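PDB 4REL: UDP-glucose:anthocyanidin 3-O-glucosyltransferase from Clitoria ternatea, which belongs to the plant UDP-glycosyltransferase family and has the GT-B fold of two facing Rossmann-like domains. Local coordinates for residues P358-P363 with V381-E386. Numbering follows the deposited sequence.
Sequences PMICRP and VGVIVE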
loop_
_atom_site.group_PDB
_atom_site.type_symbol
_atom_site.label_atom_id
_atom_site.label_comp_id
_atom_site.label_asym_id
_atom_site.label_seq_id
_atom_site.Cartn_x
_atom_site.Cartn_y
_atom_site.Cartn_z
ATOM N N PRO A 358 10.579 -13.871 -2.526
ATOM C CA PRO A 358 9.683 -14.104 -3.663
ATOM C C PRO A 358 8.254 -14.337 -3.178
ATOM O O PRO A 358 8.057 -14.660 -2.004
ATOM C CB PRO A 358 10.260 -15.368 -4.308
ATOM C CG PRO A 358 10.950 -16.072 -3.194
ATOM C CD PRO A 358 11.520 -14.987 -2.320
ATOM N N MET A 359 7.266 -14.154 -4.050
ATOM C CA MET A 359 5.876 -14.165 -3.590
ATOM C C MET A 359 4.973 -15.156 -4.311
ATOM O O MET A 359 5.195 -15.480 -5.467
ATOM C CB MET A 359 5.282 -12.761 -3.713
ATOM C CG MET A 359 5.773 -11.806 -2.637
ATOM S SD MET A 359 5.441 -10.076 -3.003
ATOM C CE MET A 359 6.757 -9.723 -4.176
ATOM N N ILE A 360 3.960 -15.641 -3.594
ATOM C CA ILE A 360 2.830 -16.345 -4.192
ATOM C C ILE A 360 1.638 -15.449 -3.934
ATOM O O ILE A 360 1.371 -15.084 -2.784
ATOM C CB ILE A 360 2.578 -17.702 -3.520
ATOM C CG1 ILE A 360 3.740 -18.654 -3.790
ATOM C CG2 ILE A 360 1.258 -18.319 -4.021
ATOM C CD1 ILE A 360 3.745 -19.890 -2.897
ATOM N N CYS A 361 0.931 -15.085 -5.000
ATOM C CA CYS A 361 -0.020 -13.978 -4.955
ATOM C C CYS A 361 -1.450 -14.442 -5.141
ATOM O O CYS A 361 -1.743 -15.214 -6.047
ATOM C CB CYS A 361 0.285 -12.986 -6.078
ATOM S SG CYS A 361 1.964 -12.304 -6.043
ATOM N N ARG A 362 -2.336 -13.959 -4.281
ATOM C CA ARG A 362 -3.767 -14.128 -4.487
ATOM C C ARG A 362 -4.411 -12.768 -4.262
ATOM O O ARG A 362 -4.834 -12.455 -3.150
ATOM C CB ARG A 362 -4.334 -15.167 -3.509
ATOM C CG ARG A 362 -5.653 -15.834 -3.943
ATOM C CD ARG A 362 -6.768 -14.806 -4.122
ATOM N NE ARG A 362 -8.121 -15.340 -4.005
ATOM C CZ ARG A 362 -9.204 -14.694 -4.427
ATOM N NH1 ARG A 362 -9.087 -13.498 -4.996
ATOM N NH2 ARG A 362 -10.405 -15.240 -4.275
ATOM N N PRO A 363 -4.505 -11.959 -5.324
ATOM C CA PRO A 363 -5.086 -10.618 -5.165
ATOM C C PRO A 363 -6.596 -10.699 -4.921
ATOM O O PRO A 363 -7.277 -11.515 -5.554
ATOM C CB PRO A 363 -4.766 -9.934 -6.505
ATOM C CG PRO A 363 -4.567 -11.056 -7.490
ATOM C CD PRO A 363 -4.084 -12.252 -6.706
ATOM N N VAL A 381 9.275 -12.036 -9.829
ATOM C CA VAL A 381 9.763 -12.380 -8.491
ATOM C C VAL A 381 8.700 -13.161 -7.739
ATOM O O VAL A 381 8.709 -13.233 -6.513
ATOM C CB VAL A 381 10.188 -11.143 -7.664
ATOM C CG1 VAL A 381 11.441 -10.500 -8.251
ATOM C CG2 VAL A 381 9.052 -10.110 -7.538
ATOM N N GLY A 382 7.783 -13.754 -8.487
ATOM C CA GLY A 382 6.730 -14.534 -7.868
ATOM C C GLY A 382 5.744 -15.075 -8.876
ATOM O O GLY A 382 5.926 -14.901 -10.086
ATOM N N VAL A 383 4.706 -15.737 -8.369
ATOM C CA VAL A 383 3.644 -16.289 -9.215
ATOM C C VAL A 383 2.288 -15.923 -8.635
ATOM O O VAL A 383 2.138 -15.734 -7.422
ATOM C CB VAL A 383 3.732 -17.830 -9.369
ATOM C CG1 VAL A 383 4.988 -18.228 -10.141
ATOM C CG2 VAL A 383 3.697 -18.516 -8.017
ATOM N N ILE A 384 1.302 -15.790 -9.507
ATOM C CA ILE A 384 -0.070 -15.727 -9.042
ATOM C C ILE A 384 -0.456 -17.176 -8.783
ATOM O O ILE A 384 -0.140 -18.051 -9.598
ATOM C CB ILE A 384 -0.987 -15.095 -10.098
ATOM C CG1 ILE A 384 -0.592 -13.624 -10.301
ATOM C CG2 ILE A 384 -2.454 -15.259 -9.691
ATOM C CD1 ILE A 384 -1.257 -12.946 -11.514
ATOM N N VAL A 385 -1.107 -17.440 -7.651
ATOM C CA VAL A 385 -1.309 -18.809 -7.209
ATOM C C VAL A 385 -2.011 -19.577 -8.311
ATOM O O VAL A 385 -2.849 -19.028 -9.029
ATOM C CB VAL A 385 -2.075 -18.892 -5.850
ATOM C CG1 VAL A 385 -3.546 -18.512 -6.027
ATOM C CG2 VAL A 385 -1.928 -20.282 -5.232
ATOM N N GLU A 386 -1.597 -20.825 -8.499
ATOM C CA GLU A 386 -2.135 -21.643 -9.573
ATOM C C GLU A 386 -3.615 -21.840 -9.296
ATOM O O GLU A 386 -3.985 -22.341 -8.229
ATOM C CB GLU A 386 -1.405 -22.986 -9.632
ATOM C CG GLU A 386 -1.866 -23.900 -10.762
ATOM C CD GLU A 386 -1.064 -25.191 -10.828
ATOM O OE1 GLU A 386 0.185 -25.123 -10.775
ATOM O OE2 GLU A 386 -1.683 -26.273 -10.928
#
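Strands 359-361 and 382-384 run parallel, their axes 12° apart, and four backbone hydrogen bonds link segments 358-363 and 381-386, from Met-359 N to Val-385 N. With helix 368-378 between them in sequence the strands form a beta-alpha-beta crossover at one margin of the six-stranded parallel sheet in the C-terminal Rossmann-like domain of the GT-B fold. Donors alternate between the two segments, as parallel pairing requires: Met-359 N donates to Val-381 O, Val-383 N to Met-359 O at 3.0 Å, Cys-361 N to Val-383 O and Val-385 N to Cys-361 O. The last is the straightest, 168° at the hydrogen and 2.8 Å from Val-385 N to Cys-361 O, although Val-385 already lies past the strand end. The other edge of 359-361 bonds to strand 337-342 through Phe-340 and Thr-342, so 359-361 is an inner strand, and 382-384 is the last of the sheet.

On the face of Ile-360 and Val-383, Ile-360 touches Ser-398 and Leu-399 of helix 392-403. Its branches part: CG2, anti to the backbone N, reaches Val-385 CB at 3.8 Å, whereas CG1 meets Val-383 CG2 at 4.2 Å. The opposite face carries Met-359, Cys-361 and Ile-384, with helix 368-378 packing on it through Ile-375. Met-359 bends at chi3 (-79°), and its terminal CE lies 4.1 Å from Val-381 CG2, the two side chains running alongside each other. Gly-382 has no side chain, and its CA comes within 3.0 Å of Met-359 O, the same oxygen that accepts from Val-383 N. Beyond the strand, Arg-362 CG lies 4.0 Å from Val-385 CG1, while its guanidinium leads away: NH2 forms a salt bridge with Glu-281, and NH1 donates to Pro-363 O at 2.7 Å, with that oxygen in the guanidinium plane.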